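Long-range contacts in Lpg2148(MvcA) (Legionella pneumophila subsp. pneumophila str. Philadelphia 1, PDB 6K11), which probably acts as a bacterial effector of the deamidase type that removes ubiquitin from the host ubiquitin-conjugating enzyme UBE2N and so regulates its activity: residues Arg247-Tyr252 with Ile276-Tyr281; Asn105-Leu110 with Tyr281-Ala286. All blocks are in the same frame, centred on the assembly; numbering follows the deposited sequence.

Interaction 1: Arg247-Tyr252 with Ile276-Tyr281; sequences RQFYPY and IGIDKY
Phe249 pushes its ring against Gly277, Ile278 and Tyr281 at the start of helix 278-288. The contact packs this N-terminal helix turn on the chain leading into strand 250-252, an outermost strand of a five-stranded antiparallel sheet. Phe249 CD1 lies 3.6 Å from Ile278 N, and Phe249 CE1 is 3.5 Å from Gly277 C, so the CD1-CE1 side of the ring lies against the Gly277-Ile278 backbone. Ile278 supplies a CH-pi contact. Its CD1 sits over one ring face, 4.2 Å from the Phe249 centroid and 22° off the normal. CG1 stands anti to the Ile278 backbone N, and the bend at chi2 (56°) brings CD1 over the ring. Tyr281 meets the far end of the same ring, with its CD2 3.5 Å from Phe249 CZ. The two planes are inclined at 56°. In this pair Phe249 CE2 lies over a face of the tyrosine ring, offset toward its rim. Pro251 adds a looser contact through CB, 4.3 Å from Tyr281 OH.

Gly277 is the N-cap of the helix, with a positive phi, and its carbonyl O accepts the bond from Tyr281 N. Further out, Ser274 OG is hydrogen-bonded to Phe249 O and Trp264 NE1 to Pro251 O, which ties the first segment to helices 261-266 and 269-274, which lie between the two segments in the chain. Tyr281 also stacks on Phe304. Backbone bonds from Tyr250 to Tyr237 and from Tyr252 to Thr235 join the strand to strand 228-238. A water bridges the two segments at the edge of the Phe249 ring: it accepts from Ile278 N at 2.9 Å and donates to Arg247 O at 3.1 Å.

Interaction 2: Asn105-Leu110 with Tyr281-Ala286; sequences NLKNVL and YIEKLA
Ile282 and Lys107 bury the most surface where helices 104-111 and 278-288 pack side by side. The short segments run nearly antiparallel, at 160°, with axes 10.7 Å apart. Ile282 points at the other helix, and its CD1 is the common meeting point. Leu106 CD2 crosses it at 3.6 Å, while Leu110 CD1, one turn on, reaches it tip to tip at 3.9 Å. Lys107 CG completes the group, 3.9 Å from Ile282 CD1, and the two side chains slide past each other in opposite directions.

Beyond CG, the Lys107 chain bends at chi2 and chi3 and carries its ammonium group to Glu283. Lys107 NZ donates to Glu283 OE2 at 2.8 Å, a salt bridge that uses the anti lone pair of the oxygen. Glu283 OE1 has a second cationic partner, Lys280 NZ. On the sheet side, Leu106 rests on Phe329 and Leu110 on Ile331, both of strand 325-333. Aliphatic carbons meet next to this strand, and the ion pair lies to one side of them. Two lysines around one carboxylate would be expected to stabilise its negative charge.

Interactions 1 and 2 lie about 10 Å apart, centre to centre, on the same side of the chain's centre. Both use helix 278-288: interaction 1 takes its first turn, interaction 2 the turns that follow. Tyr281 is shared by the two ranges but makes contact only in interaction 1. Along the chain, 247-252 with 276-281 is nested inside the loop closed by 105-110 with 281-286. That loop includes the sequence assigned to the MvcA insertion domain, roughly 132-226. The contacts touch directly, since Arg247 NH1 probably bonds to Leu110 O at 3.0 Å and Ile278 CG1 packs on Leu110 CD1. Helix 278-288 packs against both helix 104-111 and the chain entering edge strand 250-252.

Interaction 1: Arg247-Tyr252 with Ile276-Tyr281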
ATOM      1  N   ARG A 247     -12.112 -10.736  24.802  1.00 53.29           N
ATOM      2  CA  ARG A 247     -12.013 -10.596  23.355  1.00 52.99           C
ATOM      3  C   ARG A 247     -10.578 -10.268  22.953  1.00 50.33           C
ATOM      4  O   ARG A 247      -9.892  -9.490  23.625  1.00 51.90           O
ATOM      5  CB  ARG A 247     -12.981  -9.515  22.882  1.00 55.46           C
ATOM      6  CG  ARG A 247     -12.665  -8.890  21.549  1.00 49.70           C
ATOM      7  CD  ARG A 247     -13.745  -7.895  21.184  1.00 53.15           C
ATOM      8  NE  ARG A 247     -14.848  -8.527  20.466  1.00 57.11           N
ATOM      9  CZ  ARG A 247     -15.977  -7.903  20.132  1.00 57.31           C
ATOM     10  NH1 ARG A 247     -16.157  -6.631  20.466  1.00 55.78           N
ATOM     11  NH2 ARG A 247     -16.923  -8.551  19.470  1.00 57.33           N
ATOM     12  N   GLN A 248     -10.110 -10.898  21.869  1.00 46.40           N
ATOM     13  CA  GLN A 248      -8.739 -10.748  21.388  1.00 41.54           C
ATOM     14  C   GLN A 248      -8.763 -10.346  19.921  1.00 40.60           C
ATOM     15  O   GLN A 248      -9.663 -10.735  19.175  1.00 38.26           O
ATOM     16  CB  GLN A 248      -7.922 -12.049  21.547  1.00 43.74           C
ATOM     17  CG  GLN A 248      -8.018 -12.704  22.915  1.00 48.01           C
ATOM     18  CD  GLN A 248      -7.153 -12.020  23.949  1.00 52.45           C
ATOM     19  OE1 GLN A 248      -6.360 -11.131  23.627  1.00 51.19           O
ATOM     20  NE2 GLN A 248      -7.296 -12.434  25.207  1.00 50.03           N
ATOM     21  N   PHE A 249      -7.768  -9.556  19.515  1.00 38.01           N
ATOM     22  CA  PHE A 249      -7.620  -9.122  18.129  1.00 34.40           C
ATOM     23  C   PHE A 249      -6.259  -9.548  17.605  1.00 33.61           C
ATOM     24  O   PHE A 249      -5.299  -9.695  18.373  1.00 33.04           O
ATOM     25  CB  PHE A 249      -7.751  -7.602  17.982  1.00 33.52           C
ATOM     26  CG  PHE A 249      -6.461  -6.838  18.246  1.00 38.00           C
ATOM     27  CD1 PHE A 249      -6.058  -6.553  19.546  1.00 36.32           C
ATOM     28  CD2 PHE A 249      -5.665  -6.385  17.189  1.00 31.58           C
ATOM     29  CE1 PHE A 249      -4.883  -5.854  19.798  1.00 35.32           C
ATOM     30  CE2 PHE A 249      -4.482  -5.686  17.439  1.00 33.69           C
ATOM     31  CZ  PHE A 249      -4.101  -5.408  18.750  1.00 33.67           C
ATOM     32  N   TYR A 250      -6.174  -9.748  16.290  1.00 30.98           N
ATOM     33  CA  TYR A 250      -4.911 -10.148  15.666  1.00 34.24           C
ATOM     34  C   TYR A 250      -4.686  -9.296  14.429  1.00 30.78           C
ATOM     35  O   TYR A 250      -5.505  -9.350  13.493  1.00 30.52           O
ATOM     36  CB  TYR A 250      -4.914 -11.637  15.316  1.00 31.95           C
ATOM     37  CG  TYR A 250      -5.100 -12.483  16.552  1.00 35.80           C
ATOM     38  CD1 TYR A 250      -4.016 -12.828  17.354  1.00 35.81           C
ATOM     39  CD2 TYR A 250      -6.369 -12.875  16.955  1.00 38.08           C
ATOM     40  CE1 TYR A 250      -4.196 -13.587  18.511  1.00 38.27           C
ATOM     41  CE2 TYR A 250      -6.557 -13.628  18.105  1.00 40.86           C
ATOM     42  CZ  TYR A 250      -5.469 -13.980  18.876  1.00 39.60           C
ATOM     43  OH  TYR A 250      -5.657 -14.726  20.019  1.00 43.30           O
ATOM     44  N   PRO A 251      -3.612  -8.504  14.375  1.00 31.12           N
ATOM     45  CA  PRO A 251      -3.295  -7.782  13.140  1.00 29.98           C
ATOM     46  C   PRO A 251      -2.456  -8.642  12.212  1.00 28.84           C
ATOM     47  O   PRO A 251      -1.570  -9.390  12.641  1.00 29.19           O
ATOM     48  CB  PRO A 251      -2.500  -6.564  13.641  1.00 28.80           C
ATOM     49  CG  PRO A 251      -1.783  -7.076  14.876  1.00 30.62           C
ATOM     50  CD  PRO A 251      -2.671  -8.178  15.466  1.00 31.97           C
ATOM     51  N   TYR A 252      -2.753  -8.511  10.915  1.00 30.74           N
ATOM     52  CA  TYR A 252      -2.087  -9.228   9.836  1.00 29.58           C
ATOM     53  C   TYR A 252      -1.565  -8.226   8.816  1.00 28.32           C
ATOM     54  O   TYR A 252      -2.298  -7.309   8.413  1.00 31.82           O
ATOM     55  CB  TYR A 252      -3.055 -10.184   9.106  1.00 28.05           C
ATOM     56  CG  TYR A 252      -3.844 -11.153   9.963  1.00 29.66           C
ATOM     57  CD1 TYR A 252      -3.323 -11.692  11.128  1.00 30.33           C
ATOM     58  CD2 TYR A 252      -5.125 -11.553   9.562  1.00 31.40           C
ATOM     59  CE1 TYR A 252      -4.089 -12.610  11.897  1.00 32.02           C
ATOM     60  CE2 TYR A 252      -5.871 -12.442  10.303  1.00 33.19           C
ATOM     61  CZ  TYR A 252      -5.356 -12.969  11.457  1.00 29.42           C
ATOM     62  OH  TYR A 252      -6.138 -13.863  12.159  1.00 32.29           O
ATOM     63  N   ILE A 276      -1.636  -6.041  23.771  1.00 41.19           N
ATOM     64  CA  ILE A 276      -1.955  -4.714  24.295  1.00 40.17           C
ATOM     65  C   ILE A 276      -3.451  -4.452  24.361  1.00 41.44           C
ATOM     66  O   ILE A 276      -3.874  -3.525  25.066  1.00 40.32           O
ATOM     67  CB  ILE A 276      -1.246  -3.599  23.499  1.00 43.34           C
ATOM     68  CG1 ILE A 276      -1.958  -3.302  22.176  1.00 39.07           C
ATOM     69  CG2 ILE A 276       0.238  -3.946  23.288  1.00 41.80           C
ATOM     70  CD1 ILE A 276      -1.386  -2.070  21.484  1.00 41.72           C
ATOM     71  N   GLY A 277      -4.262  -5.259  23.691  1.00 39.42           N
ATOM     72  CA  GLY A 277      -5.705  -5.047  23.697  1.00 40.63           C
ATOM     73  C   GLY A 277      -6.157  -4.105  22.597  1.00 39.07           C
ATOM     74  O   GLY A 277      -5.479  -3.147  22.244  1.00 38.83           O
ATOM     75  N   ILE A 278      -7.357  -4.376  22.070  1.00 38.32           N
ATOM     76  CA  ILE A 278      -7.857  -3.660  20.892  1.00 39.72           C
ATOM     77  C   ILE A 278      -8.087  -2.182  21.197  1.00 46.09           C
ATOM     78  O   ILE A 278      -7.872  -1.319  20.332  1.00 41.85           O
ATOM     79  CB  ILE A 278      -9.136  -4.334  20.362  1.00 38.84           C
ATOM     80  CG1 ILE A 278      -9.628  -3.637  19.084  1.00 44.80           C
ATOM     81  CG2 ILE A 278     -10.232  -4.356  21.438  1.00 42.62           C
ATOM     82  CD1 ILE A 278      -8.577  -3.572  17.963  1.00 42.78           C
ATOM     83  N   ASP A 279      -8.529  -1.861  22.421  1.00 43.26           N
ATOM     84  CA  ASP A 279      -8.788  -0.465  22.768  1.00 45.87           C
ATOM     85  C   ASP A 279      -7.506   0.357  22.702  1.00 41.31           C
ATOM     86  O   ASP A 279      -7.474   1.425  22.081  1.00 43.61           O
ATOM     87  CB  ASP A 279      -9.416  -0.363  24.162  1.00 48.04           C
ATOM     88  CG  ASP A 279     -10.830  -0.916  24.216  1.00 53.03           C
ATOM     89  OD1 ASP A 279     -11.579  -0.784  23.225  1.00 56.43           O
ATOM     90  OD2 ASP A 279     -11.197  -1.476  25.271  1.00 64.26           O
ATOM     91  N   LYS A 280      -6.433  -0.138  23.331  1.00 42.31           N
ATOM     92  CA  LYS A 280      -5.147   0.554  23.278  1.00 43.56           C
ATOM     93  C   LYS A 280      -4.606   0.641  21.857  1.00 40.91           C
ATOM     94  O   LYS A 280      -4.045   1.673  21.468  1.00 38.35           O
ATOM     95  CB  LYS A 280      -4.129  -0.143  24.181  1.00 45.46           C
ATOM     96  CG  LYS A 280      -2.890   0.709  24.472  1.00 50.47           C
ATOM     97  CD  LYS A 280      -3.253   1.931  25.318  1.00 56.06           C
ATOM     98  CE  LYS A 280      -3.928   1.516  26.628  1.00 57.54           C
ATOM     99  NZ  LYS A 280      -5.171   2.290  26.931  1.00 60.02           N
ATOM    100  N   TYR A 281      -4.732  -0.442  21.076  1.00 38.64           N
ATOM    101  CA  TYR A 281      -4.317  -0.391  19.671  1.00 38.40           C
ATOM    102  C   TYR A 281      -5.053   0.719  18.924  1.00 37.11           C
ATOM    103  O   TYR A 281      -4.437   1.514  18.205  1.00 35.64           O
ATOM    104  CB  TYR A 281      -4.541  -1.751  18.982  1.00 36.05           C
ATOM    105  CG  TYR A 281      -3.816  -1.904  17.635  1.00 34.33           C
ATOM    106  CD1 TYR A 281      -4.413  -1.482  16.449  1.00 36.74           C
ATOM    107  CD2 TYR A 281      -2.542  -2.474  17.555  1.00 34.84           C
ATOM    108  CE1 TYR A 281      -3.772  -1.608  15.218  1.00 32.71           C
ATOM    109  CE2 TYR A 281      -1.886  -2.611  16.312  1.00 34.73           C
ATOM    110  CZ  TYR A 281      -2.513  -2.170  15.152  1.00 34.90           C
ATOM    111  OH  TYR A 281      -1.881  -2.282  13.915  1.00 31.39           O
TER
HETATM  112  O   HOH W   1      -8.217  -7.090  22.539  1.00 40.47           O

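Interaction 2: Asn105-Leu110 with Tyr281-Ala286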
ATOM      1  N   ASN A 105     -15.530   6.020  17.054  1.00 53.00           N
ATOM      2  CA  ASN A 105     -16.502   5.446  16.130  1.00 51.58           C
ATOM      3  C   ASN A 105     -16.229   3.964  15.895  1.00 56.22           C
ATOM      4  O   ASN A 105     -17.164   3.159  15.819  1.00 54.56           O
ATOM      5  CB  ASN A 105     -16.537   6.228  14.815  1.00 52.48           C
ATOM      6  CG  ASN A 105     -15.178   6.379  14.162  1.00 51.55           C
ATOM      7  OD1 ASN A 105     -14.136   6.162  14.780  1.00 51.94           O
ATOM      8  ND2 ASN A 105     -15.187   6.764  12.889  1.00 47.90           N
ATOM      9  N   LEU A 106     -14.952   3.579  15.821  1.00 54.01           N
ATOM     10  CA  LEU A 106     -14.614   2.163  15.718  1.00 51.23           C
ATOM     11  C   LEU A 106     -14.796   1.449  17.053  1.00 52.30           C
ATOM     12  O   LEU A 106     -15.301   0.322  17.093  1.00 53.19           O
ATOM     13  CB  LEU A 106     -13.175   1.994  15.209  1.00 50.62           C
ATOM     14  CG  LEU A 106     -12.656   0.551  15.111  1.00 51.27           C
ATOM     15  CD1 LEU A 106     -13.588  -0.317  14.264  1.00 41.47           C
ATOM     16  CD2 LEU A 106     -11.219   0.525  14.560  1.00 44.99           C
ATOM     17  N   LYS A 107     -14.406   2.092  18.155  1.00 51.32           N
ATOM     18  CA  LYS A 107     -14.582   1.470  19.463  1.00 56.57           C
ATOM     19  C   LYS A 107     -16.049   1.164  19.734  1.00 60.75           C
ATOM     20  O   LYS A 107     -16.387   0.063  20.182  1.00 62.26           O
ATOM     21  CB  LYS A 107     -14.004   2.370  20.555  1.00 57.33           C
ATOM     22  CG  LYS A 107     -12.471   2.424  20.564  1.00 56.56           C
ATOM     23  CD  LYS A 107     -11.914   2.531  21.977  1.00 57.15           C
ATOM     24  CE  LYS A 107     -11.078   3.778  22.158  1.00 57.40           C
ATOM     25  NZ  LYS A 107     -10.653   3.903  23.585  1.00 61.47           N
ATOM     26  N   ASN A 108     -16.941   2.109  19.429  1.00 61.71           N
ATOM     27  CA  ASN A 108     -18.351   1.902  19.742  1.00 62.77           C
ATOM     28  C   ASN A 108     -18.985   0.849  18.843  1.00 60.07           C
ATOM     29  O   ASN A 108     -19.907   0.149  19.276  1.00 63.38           O
ATOM     30  CB  ASN A 108     -19.109   3.228  19.657  1.00 66.31           C
ATOM     31  CG  ASN A 108     -18.717   4.187  20.772  1.00 68.24           C
ATOM     32  OD1 ASN A 108     -18.293   3.759  21.849  1.00 72.96           O
ATOM     33  ND2 ASN A 108     -18.835   5.486  20.515  1.00 69.01           N
ATOM     34  N   VAL A 109     -18.509   0.712  17.601  1.00 57.29           N
ATOM     35  CA  VAL A 109     -18.967  -0.385  16.749  1.00 54.33           C
ATOM     36  C   VAL A 109     -18.647  -1.730  17.392  1.00 58.14           C
ATOM     37  O   VAL A 109     -19.474  -2.652  17.394  1.00 60.83           O
ATOM     38  CB  VAL A 109     -18.345  -0.269  15.344  1.00 58.15           C
ATOM     39  CG1 VAL A 109     -18.577  -1.542  14.552  1.00 57.66           C
ATOM     40  CG2 VAL A 109     -18.929   0.915  14.600  1.00 60.36           C
ATOM     41  N   LEU A 110     -17.452  -1.855  17.973  1.00 56.56           N
ATOM     42  CA  LEU A 110     -17.047  -3.113  18.593  1.00 57.62           C
ATOM     43  C   LEU A 110     -17.815  -3.369  19.886  1.00 63.11           C
ATOM     44  O   LEU A 110     -18.203  -4.510  20.168  1.00 62.07           O
ATOM     45  CB  LEU A 110     -15.538  -3.105  18.849  1.00 55.19           C
ATOM     46  CG  LEU A 110     -14.644  -2.943  17.614  1.00 53.01           C
ATOM     47  CD1 LEU A 110     -13.166  -2.879  18.005  1.00 47.60           C
ATOM     48  CD2 LEU A 110     -14.901  -4.060  16.594  1.00 48.89           C
ATOM     49  N   TYR A 281      -4.732  -0.442  21.076  1.00 38.64           N
ATOM     50  CA  TYR A 281      -4.317  -0.391  19.671  1.00 38.40           C
ATOM     51  C   TYR A 281      -5.053   0.719  18.924  1.00 37.11           C
ATOM     52  O   TYR A 281      -4.437   1.514  18.205  1.00 35.64           O
ATOM     53  CB  TYR A 281      -4.541  -1.751  18.982  1.00 36.05           C
ATOM     54  CG  TYR A 281      -3.816  -1.904  17.635  1.00 34.33           C
ATOM     55  CD1 TYR A 281      -4.413  -1.482  16.449  1.00 36.74           C
ATOM     56  CD2 TYR A 281      -2.542  -2.474  17.555  1.00 34.84           C
ATOM     57  CE1 TYR A 281      -3.772  -1.608  15.218  1.00 32.71           C
ATOM     58  CE2 TYR A 281      -1.886  -2.611  16.312  1.00 34.73           C
ATOM     59  CZ  TYR A 281      -2.513  -2.170  15.152  1.00 34.90           C
ATOM     60  OH  TYR A 281      -1.881  -2.282  13.915  1.00 31.39           O
ATOM     61  N   ILE A 282      -6.376   0.803  19.092  1.00 36.34           N
ATOM     62  CA  ILE A 282      -7.132   1.841  18.389  1.00 37.63           C
ATOM     63  C   ILE A 282      -6.705   3.227  18.860  1.00 38.19           C
ATOM     64  O   ILE A 282      -6.568   4.161  18.057  1.00 37.90           O
ATOM     65  CB  ILE A 282      -8.649   1.626  18.569  1.00 42.68           C
ATOM     66  CG1 ILE A 282      -9.102   0.367  17.836  1.00 38.92           C
ATOM     67  CG2 ILE A 282      -9.418   2.826  18.041  1.00 43.84           C
ATOM     68  CD1 ILE A 282     -10.555   0.020  18.084  1.00 42.35           C
ATOM     69  N   GLU A 283      -6.481   3.384  20.164  1.00 36.98           N
ATOM     70  CA  GLU A 283      -6.091   4.690  20.678  1.00 41.53           C
ATOM     71  C   GLU A 283      -4.794   5.161  20.046  1.00 39.79           C
ATOM     72  O   GLU A 283      -4.667   6.334  19.675  1.00 42.20           O
ATOM     73  CB  GLU A 283      -5.966   4.634  22.201  1.00 44.10           C
ATOM     74  CG  GLU A 283      -7.323   4.559  22.896  1.00 46.88           C
ATOM     75  CD  GLU A 283      -7.198   4.164  24.350  1.00 55.76           C
ATOM     76  OE1 GLU A 283      -6.096   4.350  24.920  1.00 55.96           O
ATOM     77  OE2 GLU A 283      -8.200   3.664  24.914  1.00 59.66           O
ATOM     78  N   LYS A 284      -3.829   4.251  19.882  1.00 36.33           N
ATOM     79  CA  LYS A 284      -2.563   4.630  19.267  1.00 38.59           C
ATOM     80  C   LYS A 284      -2.728   4.944  17.785  1.00 36.68           C
ATOM     81  O   LYS A 284      -2.028   5.818  17.255  1.00 37.86           O
ATOM     82  CB  LYS A 284      -1.533   3.522  19.479  1.00 39.01           C
ATOM     83  CG  LYS A 284      -0.872   3.555  20.857  1.00 46.19           C
ATOM     84  CD  LYS A 284       0.519   2.913  20.802  1.00 52.14           C
ATOM     85  CE  LYS A 284       1.371   3.282  22.007  1.00 56.60           C
ATOM     86  NZ  LYS A 284       2.581   2.407  22.114  1.00 57.96           N
ATOM     87  N   LEU A 285      -3.639   4.245  17.100  1.00 39.19           N
ATOM     88  CA  LEU A 285      -3.955   4.590  15.714  1.00 40.18           C
ATOM     89  C   LEU A 285      -4.505   6.004  15.622  1.00 40.36           C
ATOM     90  O   LEU A 285      -4.137   6.772  14.727  1.00 40.24           O
ATOM     91  CB  LEU A 285      -4.968   3.606  15.127  1.00 38.16           C
ATOM     92  CG  LEU A 285      -4.476   2.227  14.699  1.00 36.36           C
ATOM     93  CD1 LEU A 285      -5.622   1.439  14.027  1.00 34.06           C
ATOM     94  CD2 LEU A 285      -3.280   2.336  13.783  1.00 39.67           C
ATOM     95  N   ALA A 286      -5.407   6.364  16.537  1.00 42.01           N
ATOM     96  CA  ALA A 286      -5.930   7.730  16.545  1.00 45.19           C
ATOM     97  C   ALA A 286      -4.814   8.755  16.744  1.00 41.82           C
ATOM     98  O   ALA A 286      -4.814   9.810  16.099  1.00 43.45           O
ATOM     99  CB  ALA A 286      -7.007   7.873  17.622  1.00 46.14           C
TER